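Long-range contact in putative oxidoreductase (Bacteroides fragilis NCTC 9343, PDB 3FHL), which probably acts as a nucleotide-dependent oxidoreductase of the Gfo/Idh/MocA family, its substrate unknown: residues 143-157 with 235-249. Residues are numbered along the deposited sequence; the frame is centred on the assembly and turned at random.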
ATOM      1  N   LEU C 143     -20.599   1.381   3.805  1.00 29.68           N
ATOM      2  CA  LEU C 143     -19.759   1.859   2.685  1.00 28.53           C
ATOM      3  C   LEU C 143     -20.433   1.659   1.342  1.00 33.59           C
ATOM      4  O   LEU C 143     -19.870   2.016   0.312  1.00 32.04           O
ATOM      5  CB  LEU C 143     -18.388   1.157   2.687  1.00 26.62           C
ATOM      6  CG  LEU C 143     -17.619   1.200   4.009  1.00 23.90           C
ATOM      7  CD1 LEU C 143     -16.256   0.521   3.894  1.00 27.32           C
ATOM      8  CD2 LEU C 143     -17.455   2.645   4.481  1.00 31.02           C
ATOM      9  N   GLY C 144     -21.646   1.100   1.354  1.00 28.53           N
ATOM     10  CA  GLY C 144     -22.309   0.692   0.119  1.00 32.42           C
ATOM     11  C   GLY C 144     -21.753  -0.664  -0.263  1.00 31.57           C
ATOM     12  O   GLY C 144     -21.575  -1.519   0.594  1.00 33.98           O
ATOM     13  N   ARG C 145     -21.480  -0.869  -1.548  1.00 34.27           N
ATOM     14  CA  ARG C 145     -20.808  -2.094  -2.000  1.00 32.03           C
ATOM     15  C   ARG C 145     -19.298  -1.925  -1.798  1.00 32.38           C
ATOM     16  O   ARG C 145     -18.722  -0.971  -2.316  1.00 29.12           O
ATOM     17  CB  ARG C 145     -21.126  -2.342  -3.470  1.00 33.06           C
ATOM     18  CG  ARG C 145     -20.282  -3.420  -4.124  1.00 31.74           C
ATOM     19  CD  ARG C 145     -20.759  -3.750  -5.521  1.00 33.95           C
ATOM     20  NE  ARG C 145     -20.870  -2.596  -6.417  1.00 37.73           N
ATOM     21  CZ  ARG C 145     -19.891  -2.153  -7.206  1.00 36.90           C
ATOM     22  NH1 ARG C 145     -18.700  -2.736  -7.188  1.00 32.59           N
ATOM     23  NH2 ARG C 145     -20.098  -1.111  -8.001  1.00 31.06           N
ATOM     24  N   LEU C 146     -18.665  -2.828  -1.049  1.00 31.30           N
ATOM     25  CA  LEU C 146     -17.215  -2.748  -0.815  1.00 33.11           C
ATOM     26  C   LEU C 146     -16.446  -3.072  -2.089  1.00 37.63           C
ATOM     27  O   LEU C 146     -16.775  -4.039  -2.805  1.00 30.50           O
ATOM     28  CB  LEU C 146     -16.769  -3.694   0.302  1.00 31.02           C
ATOM     29  CG  LEU C 146     -15.304  -3.589   0.773  1.00 25.84           C
ATOM     30  CD1 LEU C 146     -15.113  -2.384   1.655  1.00 25.35           C
ATOM     31  CD2 LEU C 146     -14.891  -4.857   1.494  1.00 27.88           C
ATOM     32  N   VAL C 147     -15.427  -2.258  -2.378  1.00 30.09           N
ATOM     33  CA  VAL C 147     -14.572  -2.494  -3.548  1.00 29.83           C
ATOM     34  C   VAL C 147     -13.106  -2.735  -3.204  1.00 25.27           C
ATOM     35  O   VAL C 147     -12.380  -3.347  -3.992  1.00 28.11           O
ATOM     36  CB  VAL C 147     -14.716  -1.375  -4.625  1.00 28.47           C
ATOM     37  CG1 VAL C 147     -16.171  -1.191  -5.031  1.00 25.74           C
ATOM     38  CG2 VAL C 147     -14.127  -0.040  -4.141  1.00 20.48           C
ATOM     39  N   GLU C 148     -12.662  -2.277  -2.032  1.00 27.33           N
ATOM     40  CA  GLU C 148     -11.256  -2.411  -1.671  1.00 27.77           C
ATOM     41  C   GLU C 148     -11.054  -2.573  -0.172  1.00 22.43           C
ATOM     42  O   GLU C 148     -11.717  -1.911   0.613  1.00 21.93           O
ATOM     43  CB  GLU C 148     -10.440  -1.206  -2.188  1.00 27.68           C
ATOM     44  CG  GLU C 148      -8.946  -1.285  -1.840  1.00 30.09           C
ATOM     45  CD  GLU C 148      -8.061  -0.334  -2.640  1.00 32.74           C
ATOM     46  OE1 GLU C 148      -8.518   0.790  -2.960  1.00 28.57           O
ATOM     47  OE2 GLU C 148      -6.899  -0.721  -2.923  1.00 32.21           O
ATOM     48  N   TYR C 149     -10.119  -3.447   0.193  1.00 20.48           N
ATOM     49  CA  TYR C 149      -9.816  -3.768   1.579  1.00 23.62           C
ATOM     50  C   TYR C 149      -8.309  -3.763   1.713  1.00 24.43           C
ATOM     51  O   TYR C 149      -7.611  -4.546   1.052  1.00 26.99           O
ATOM     52  CB  TYR C 149     -10.353  -5.177   1.880  1.00 27.03           C
ATOM     53  CG  TYR C 149     -10.002  -5.784   3.225  1.00 28.21           C
ATOM     54  CD1 TYR C 149     -10.799  -5.534   4.351  1.00 25.37           C
ATOM     55  CD2 TYR C 149      -8.910  -6.646   3.360  1.00 24.60           C
ATOM     56  CE1 TYR C 149     -10.514  -6.125   5.567  1.00 22.18           C
ATOM     57  CE2 TYR C 149      -8.603  -7.238   4.574  1.00 28.37           C
ATOM     58  CZ  TYR C 149      -9.418  -6.980   5.675  1.00 24.21           C
ATOM     59  OH  TYR C 149      -9.119  -7.557   6.877  1.00 27.08           O
ATOM     60  N   GLU C 150      -7.816  -2.883   2.573  1.00 25.40           N
ATOM     61  CA  GLU C 150      -6.392  -2.798   2.876  1.00 23.38           C
ATOM     62  C   GLU C 150      -6.189  -3.004   4.349  1.00 22.46           C
ATOM     63  O   GLU C 150      -6.859  -2.368   5.169  1.00 21.74           O
ATOM     64  CB  GLU C 150      -5.840  -1.431   2.491  1.00 22.87           C
ATOM     65  CG  GLU C 150      -5.936  -1.149   0.988  1.00 26.06           C
ATOM     66  CD  GLU C 150      -5.836   0.322   0.658  1.00 33.68           C
ATOM     67  OE1 GLU C 150      -4.904   1.005   1.141  1.00 38.23           O
ATOM     68  OE2 GLU C 150      -6.700   0.797  -0.094  1.00 34.89           O
ATOM     69  N   SER C 151      -5.250  -3.868   4.693  1.00 21.99           N
ATOM     70  CA  SER C 151      -5.001  -4.182   6.090  1.00 24.57           C
ATOM     71  C   SER C 151      -3.488  -4.213   6.291  1.00 24.62           C
ATOM     72  O   SER C 151      -2.782  -4.953   5.616  1.00 25.41           O
ATOM     73  CB  SER C 151      -5.677  -5.530   6.441  1.00 21.43           C
ATOM     74  OG  SER C 151      -5.246  -6.053   7.687  1.00 27.84           O
ATOM     75  N   THR C 152      -2.990  -3.401   7.219  1.00 25.70           N
ATOM     76  CA  THR C 152      -1.560  -3.210   7.391  1.00 25.42           C
ATOM     77  C   THR C 152      -1.144  -3.165   8.850  1.00 26.39           C
ATOM     78  O   THR C 152      -1.796  -2.490   9.640  1.00 24.97           O
ATOM     79  CB  THR C 152      -1.113  -1.842   6.769  1.00 30.90           C
ATOM     80  OG1 THR C 152      -1.496  -1.792   5.396  1.00 26.94           O
ATOM     81  CG2 THR C 152       0.416  -1.587   6.911  1.00 26.17           C
ATOM     82  N   PHE C 153      -0.067  -3.871   9.203  1.00 24.18           N
ATOM     83  CA  PHE C 153       0.619  -3.634  10.477  1.00 26.30           C
ATOM     84  C   PHE C 153       1.880  -2.787  10.299  1.00 30.27           C
ATOM     85  O   PHE C 153       2.936  -3.276   9.880  1.00 29.61           O
ATOM     86  CB  PHE C 153       0.993  -4.942  11.183  1.00 27.58           C
ATOM     87  CG  PHE C 153      -0.108  -5.542  12.011  1.00 30.26           C
ATOM     88  CD1 PHE C 153      -0.823  -4.768  12.928  1.00 34.23           C
ATOM     89  CD2 PHE C 153      -0.407  -6.902  11.903  1.00 36.97           C
ATOM     90  CE1 PHE C 153      -1.831  -5.335  13.705  1.00 42.69           C
ATOM     91  CE2 PHE C 153      -1.419  -7.477  12.678  1.00 38.27           C
ATOM     92  CZ  PHE C 153      -2.130  -6.694  13.575  1.00 40.06           C
ATOM     93  N   ALA C 154       1.762  -1.512  10.648  1.00 28.85           N
ATOM     94  CA  ALA C 154       2.846  -0.562  10.541  1.00 26.50           C
ATOM     95  C   ALA C 154       3.661  -0.546  11.825  1.00 31.76           C
ATOM     96  O   ALA C 154       3.125  -0.345  12.921  1.00 33.00           O
ATOM     97  CB  ALA C 154       2.280   0.801  10.257  1.00 25.38           C
ATOM     98  N   ARG C 155       4.959  -0.772  11.699  1.00 28.10           N
ATOM     99  CA  ARG C 155       5.839  -0.718  12.861  1.00 32.69           C
ATOM    100  C   ARG C 155       7.084   0.086  12.514  1.00 32.35           C
ATOM    101  O   ARG C 155       7.365   0.325  11.348  1.00 30.33           O
ATOM    102  CB  ARG C 155       6.228  -2.137  13.304  1.00 36.16           C
ATOM    103  CG  ARG C 155       5.053  -2.983  13.804  1.00 38.85           C
ATOM    104  CD  ARG C 155       5.518  -4.174  14.632  1.00 48.69           C
ATOM    105  NE  ARG C 155       4.406  -4.831  15.321  1.00 52.49           N
ATOM    106  CZ  ARG C 155       4.478  -6.014  15.928  1.00 51.93           C
ATOM    107  NH1 ARG C 155       5.617  -6.704  15.935  1.00 42.59           N
ATOM    108  NH2 ARG C 155       3.400  -6.514  16.521  1.00 53.56           N
ATOM    109  N   TYR C 156       7.824   0.507  13.531  1.00 30.73           N
ATOM    110  CA  TYR C 156       9.079   1.185  13.307  1.00 32.03           C
ATOM    111  C   TYR C 156      10.110   0.736  14.330  1.00 36.93           C
ATOM    112  O   TYR C 156      10.076   1.168  15.480  1.00 33.21           O
ATOM    113  CB  TYR C 156       8.923   2.725  13.304  1.00 31.66           C
ATOM    114  CG  TYR C 156      10.241   3.428  13.033  1.00 32.59           C
ATOM    115  CD1 TYR C 156      10.810   3.411  11.757  1.00 33.92           C
ATOM    116  CD2 TYR C 156      10.946   4.059  14.060  1.00 30.16           C
ATOM    117  CE1 TYR C 156      12.031   4.022  11.510  1.00 31.10           C
ATOM    118  CE2 TYR C 156      12.171   4.657  13.831  1.00 34.58           C
ATOM    119  CZ  TYR C 156      12.709   4.638  12.548  1.00 33.28           C
ATOM    120  OH  TYR C 156      13.923   5.230  12.301  1.00 32.80           O
ATOM    121  N   ARG C 157      11.028  -0.074  13.863  1.00 41.39           N
ATOM    122  CA  ARG C 157      12.130  -0.538  14.639  1.00 52.79           C
ATOM    123  C   ARG C 157      13.362  -0.670  13.752  1.00 49.92           C
ATOM    124  O   ARG C 157      13.535  -1.650  13.082  1.00 46.56           O
ATOM    125  CB  ARG C 157      11.770  -1.872  15.272  1.00 55.11           C
ATOM    126  CG  ARG C 157      12.853  -2.480  16.111  1.00 62.86           C
ATOM    127  CD  ARG C 157      12.280  -3.310  17.233  1.00 64.33           C
ATOM    128  NE  ARG C 157      12.139  -4.700  16.860  1.00 76.38           N
ATOM    129  CZ  ARG C 157      11.110  -5.465  17.177  1.00 81.76           C
ATOM    130  NH1 ARG C 157      10.110  -4.981  17.882  1.00 81.88           N
ATOM    131  NH2 ARG C 157      11.084  -6.724  16.777  1.00 82.18           N
ATOM    132  N   TYR C 235       8.638  -3.104   9.296  1.00 29.35           N
ATOM    133  CA  TYR C 235       9.326  -2.563  10.464  1.00 28.51           C
ATOM    134  C   TYR C 235       9.941  -1.187  10.207  1.00 29.55           C
ATOM    135  O   TYR C 235      10.604  -0.629  11.077  1.00 30.93           O
ATOM    136  CB  TYR C 235      10.396  -3.536  10.952  1.00 35.13           C
ATOM    137  CG  TYR C 235       9.897  -4.525  11.980  1.00 40.74           C
ATOM    138  CD1 TYR C 235       9.445  -4.094  13.228  1.00 41.94           C
ATOM    139  CD2 TYR C 235       9.888  -5.888  11.711  1.00 42.95           C
ATOM    140  CE1 TYR C 235       9.001  -4.998  14.178  1.00 46.40           C
ATOM    141  CE2 TYR C 235       9.452  -6.802  12.661  1.00 49.09           C
ATOM    142  CZ  TYR C 235       8.999  -6.351  13.886  1.00 47.47           C
ATOM    143  OH  TYR C 235       8.551  -7.261  14.818  1.00 53.49           O
ATOM    144  N   LEU C 236       9.713  -0.632   9.020  1.00 26.41           N
ATOM    145  CA  LEU C 236      10.192   0.718   8.725  1.00 30.78           C
ATOM    146  C   LEU C 236       9.088   1.618   8.195  1.00 27.31           C
ATOM    147  O   LEU C 236       9.039   1.933   6.999  1.00 28.78           O
ATOM    148  CB  LEU C 236      11.377   0.662   7.755  1.00 31.84           C
ATOM    149  CG  LEU C 236      12.716   0.182   8.326  1.00 25.93           C
ATOM    150  CD1 LEU C 236      13.746   0.175   7.188  1.00 32.79           C
ATOM    151  CD2 LEU C 236      13.183   1.057   9.509  1.00 30.33           C
ATOM    152  N   MET C 237       8.164   1.969   9.084  1.00 23.61           N
ATOM    153  CA  MET C 237       7.082   2.901   8.787  1.00 26.36           C
ATOM    154  C   MET C 237       6.974   3.846   9.973  1.00 29.07           C
ATOM    155  O   MET C 237       6.067   3.709  10.811  1.00 28.03           O
ATOM    156  CB  MET C 237       5.726   2.200   8.554  1.00 28.42           C
ATOM    157  CG  MET C 237       5.609   1.325   7.326  1.00 31.41           C
ATOM    158  SD  MET C 237       3.942   0.667   7.038  1.00 20.10           S
ATOM    159  CE  MET C 237       4.157  -0.033   5.412  1.00 28.35           C
ATOM    160  N   ARG C 238       7.909   4.795  10.055  1.00 30.41           N
ATOM    161  CA  ARG C 238       7.946   5.747  11.173  1.00 27.95           C
ATOM    162  C   ARG C 238       6.639   6.488  11.338  1.00 29.51           C
ATOM    163  O   ARG C 238       6.171   6.693  12.458  1.00 30.14           O
ATOM    164  CB  ARG C 238       9.130   6.725  11.089  1.00 28.00           C
ATOM    165  CG  ARG C 238       9.381   7.382  12.447  1.00 33.34           C
ATOM    166  CD  ARG C 238      10.741   7.985  12.591  1.00 34.85           C
ATOM    167  NE  ARG C 238      11.058   8.151  14.005  1.00 37.60           N
ATOM    168  CZ  ARG C 238      12.276   8.381  14.492  1.00 38.66           C
ATOM    169  NH1 ARG C 238      13.320   8.483  13.687  1.00 36.50           N
ATOM    170  NH2 ARG C 238      12.450   8.499  15.801  1.00 41.54           N
ATOM    171  N   GLU C 239       6.044   6.884  10.218  1.00 26.92           N
ATOM    172  CA  GLU C 239       4.690   7.372  10.238  1.00 26.69           C
ATOM    173  C   GLU C 239       3.821   6.239   9.697  1.00 31.56           C
ATOM    174  O   GLU C 239       3.991   5.791   8.564  1.00 27.79           O
ATOM    175  CB  GLU C 239       4.542   8.643   9.412  1.00 26.49           C
ATOM    176  CG  GLU C 239       3.120   9.203   9.378  1.00 31.13           C
ATOM    177  CD  GLU C 239       2.646   9.752  10.720  1.00 35.37           C
ATOM    178  OE1 GLU C 239       3.481  10.009  11.625  1.00 33.02           O
ATOM    179  OE2 GLU C 239       1.420   9.941  10.847  1.00 35.59           O
ATOM    180  N   ALA C 240       2.917   5.771  10.546  1.00 27.33           N
ATOM    181  CA  ALA C 240       2.179   4.563  10.301  1.00 29.05           C
ATOM    182  C   ALA C 240       1.167   4.749   9.189  1.00 27.31           C
ATOM    183  O   ALA C 240       0.468   5.755   9.130  1.00 27.96           O
ATOM    184  CB  ALA C 240       1.477   4.115  11.587  1.00 32.00           C
ATOM    185  N   GLU C 241       1.102   3.764   8.300  1.00 22.62           N
ATOM    186  CA  GLU C 241      -0.024   3.654   7.376  1.00 28.49           C
ATOM    187  C   GLU C 241      -1.255   3.156   8.155  1.00 29.49           C
ATOM    188  O   GLU C 241      -1.101   2.633   9.256  1.00 25.67           O
ATOM    189  CB  GLU C 241       0.351   2.707   6.225  1.00 30.22           C
ATOM    190  CG  GLU C 241       1.225   3.412   5.214  1.00 30.91           C
ATOM    191  CD  GLU C 241       1.939   2.496   4.235  1.00 34.16           C
ATOM    192  OE1 GLU C 241       1.400   1.435   3.849  1.00 30.29           O
ATOM    193  OE2 GLU C 241       3.056   2.874   3.827  1.00 28.10           O
ATOM    194  N   PRO C 242      -2.481   3.336   7.611  1.00 22.17           N
ATOM    195  CA  PRO C 242      -3.655   2.886   8.360  1.00 25.98           C
ATOM    196  C   PRO C 242      -3.617   1.391   8.656  1.00 25.84           C
ATOM    197  O   PRO C 242      -3.090   0.616   7.853  1.00 27.04           O
ATOM    198  CB  PRO C 242      -4.811   3.171   7.404  1.00 25.84           C
ATOM    199  CG  PRO C 242      -4.296   4.285   6.519  1.00 26.76           C
ATOM    200  CD  PRO C 242      -2.856   3.989   6.339  1.00 25.07           C
ATOM    201  N   ARG C 243      -4.161   1.008   9.808  1.00 22.98           N
ATOM    202  CA  ARG C 243      -4.383  -0.386  10.148  1.00 22.65           C
ATOM    203  C   ARG C 243      -5.394  -0.979   9.164  1.00 23.91           C
ATOM    204  O   ARG C 243      -5.190  -2.070   8.642  1.00 24.03           O
ATOM    205  CB  ARG C 243      -4.886  -0.506  11.601  1.00 27.86           C
ATOM    206  CG  ARG C 243      -5.331  -1.921  12.019  1.00 19.79           C
ATOM    207  CD  ARG C 243      -4.170  -2.883  12.265  1.00 19.70           C
ATOM    208  NE  ARG C 243      -4.642  -4.266  12.358  1.00 28.98           N
ATOM    209  CZ  ARG C 243      -4.872  -5.054  11.311  1.00 32.49           C
ATOM    210  NH1 ARG C 243      -5.302  -6.297  11.494  1.00 28.39           N
ATOM    211  NH2 ARG C 243      -4.675  -4.604  10.080  1.00 28.43           N
ATOM    212  N   PHE C 244      -6.463  -0.236   8.906  1.00 20.90           N
ATOM    213  CA  PHE C 244      -7.433  -0.611   7.885  1.00 24.15           C
ATOM    214  C   PHE C 244      -7.776   0.581   7.024  1.00 24.71           C
ATOM    215  O   PHE C 244      -7.927   1.703   7.523  1.00 25.78           O
ATOM    216  CB  PHE C 244      -8.733  -1.143   8.501  1.00 24.52           C
ATOM    217  CG  PHE C 244      -8.628  -2.547   9.055  1.00 26.56           C
ATOM    218  CD1 PHE C 244      -8.610  -2.760  10.433  1.00 27.58           C
ATOM    219  CD2 PHE C 244      -8.554  -3.654   8.204  1.00 22.88           C
ATOM    220  CE1 PHE C 244      -8.509  -4.073  10.958  1.00 28.63           C
ATOM    221  CE2 PHE C 244      -8.451  -4.947   8.721  1.00 25.10           C
ATOM    222  CZ  PHE C 244      -8.430  -5.160  10.092  1.00 25.95           C
ATOM    223  N   ALA C 245      -7.914   0.339   5.727  1.00 26.50           N
ATOM    224  CA  ALA C 245      -8.545   1.318   4.854  1.00 24.98           C
ATOM    225  C   ALA C 245      -9.464   0.528   3.961  1.00 26.48           C
ATOM    226  O   ALA C 245      -9.016  -0.339   3.226  1.00 23.79           O
ATOM    227  CB  ALA C 245      -7.509   2.086   4.021  1.00 25.75           C
ATOM    228  N   LEU C 246     -10.754   0.812   4.061  1.00 22.79           N
ATOM    229  CA  LEU C 246     -11.745   0.138   3.238  1.00 28.60           C
ATOM    230  C   LEU C 246     -12.434   1.176   2.392  1.00 30.06           C
ATOM    231  O   LEU C 246     -12.666   2.279   2.855  1.00 28.30           O
ATOM    232  CB  LEU C 246     -12.770  -0.592   4.118  1.00 27.49           C
ATOM    233  CG  LEU C 246     -12.355  -1.971   4.652  1.00 28.24           C
ATOM    234  CD1 LEU C 246     -11.356  -1.863   5.765  1.00 29.52           C
ATOM    235  CD2 LEU C 246     -13.591  -2.696   5.158  1.00 33.52           C
ATOM    236  N   HIS C 247     -12.763   0.811   1.156  1.00 27.32           N
ATOM    237  CA  HIS C 247     -13.402   1.748   0.245  1.00 29.40           C
ATOM    238  C   HIS C 247     -14.584   1.054  -0.374  1.00 26.49           C
ATOM    239  O   HIS C 247     -14.479  -0.092  -0.786  1.00 25.20           O
ATOM    240  CB  HIS C 247     -12.411   2.215  -0.857  1.00 28.03           C
ATOM    241  CG  HIS C 247     -11.237   2.989  -0.323  1.00 24.26           C
ATOM    242  ND1 HIS C 247     -11.374   4.206   0.305  1.00 26.00           N
ATOM    243  CD2 HIS C 247      -9.914   2.703  -0.302  1.00 22.18           C
ATOM    244  CE1 HIS C 247     -10.189   4.632   0.702  1.00 24.81           C
ATOM    245  NE2 HIS C 247      -9.282   3.742   0.339  1.00 28.51           N
ATOM    246  N   GLY C 248     -15.710   1.756  -0.435  1.00 30.49           N
ATOM    247  CA  GLY C 248     -16.887   1.240  -1.117  1.00 29.96           C
ATOM    248  C   GLY C 248     -17.472   2.277  -2.044  1.00 28.38           C
ATOM    249  O   GLY C 248     -16.932   3.391  -2.168  1.00 28.17           O
ATOM    250  N   THR C 249     -18.578   1.919  -2.689  1.00 30.95           N
ATOM    251  CA  THR C 249     -19.279   2.827  -3.615  1.00 31.44           C
ATOM    252  C   THR C 249     -19.775   4.109  -2.948  1.00 32.27           C
ATOM    253  O   THR C 249     -19.804   5.165  -3.575  1.00 31.93           O
ATOM    254  CB  THR C 249     -20.471   2.124  -4.335  1.00 35.46           C
ATOM    255  OG1 THR C 249     -21.359   1.534  -3.362  1.00 31.71           O
ATOM    256  CG2 THR C 249     -19.948   1.033  -5.265  1.00 29.52           C
TER
HETATM  257  O   HOH W   1      -1.119   0.506   3.582  1.00 36.59           O
HETATM  258  O   HOH W   2      -3.935  -0.311   5.365  1.00 47.91           O
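A classic beta bulge interrupts the pairing of antiparallel strands 146-154 and 244-248 and shifts the register by one: two residues, Val147 and Glu148, lie opposite the single His247, whose O accepts Val147 N at 2.9 Å and Glu148 N at 3.1 Å. From the Glu148-His247 pair the ladder continues regularly through Glu150-Ala245 to Thr152 N on Arg243 O. On the face carrying Tyr149, Ser151, Phe244 and Leu246, the Tyr149 and Phe244 side chains run alongside each other, their rings oblique with planes 51° apart, and Tyr149 OH is at the Phe244 edge, 3.3 Å from CE2. Helices 129-139 and 180-191 pack here. Arg243, bent at chi2 (75°), turns its guanidinium between Phe153 on one face and Phe244 on the other; CZ sits 4.2 Å from the Phe153 centroid in a cation-pi contact, while NH2 gives Ser151 OG a nearly straight bond in the guanidinium plane (2.9 Å, 171°). Both strands are inner members of the large mixed sheet of the C-terminal alpha/beta domain typical of Gfo/Idh/MocA proteins. The opposite face meets the second subunit, whose Lys232 forms salt bridges with Glu148 and Glu150. Where the strands separate, one water joins Thr152 OG1 to Glu241 OE1 and a second joins it to Pro242 O; Glu241 OE2 bonds to His247 NE2 of the second subunit. Further along, Arg238 CB makes a CH-pi contact over the Tyr156 ring, 4.0 Å from its centroid, and Tyr156 OH bonds to Thr249 O of the second subunit.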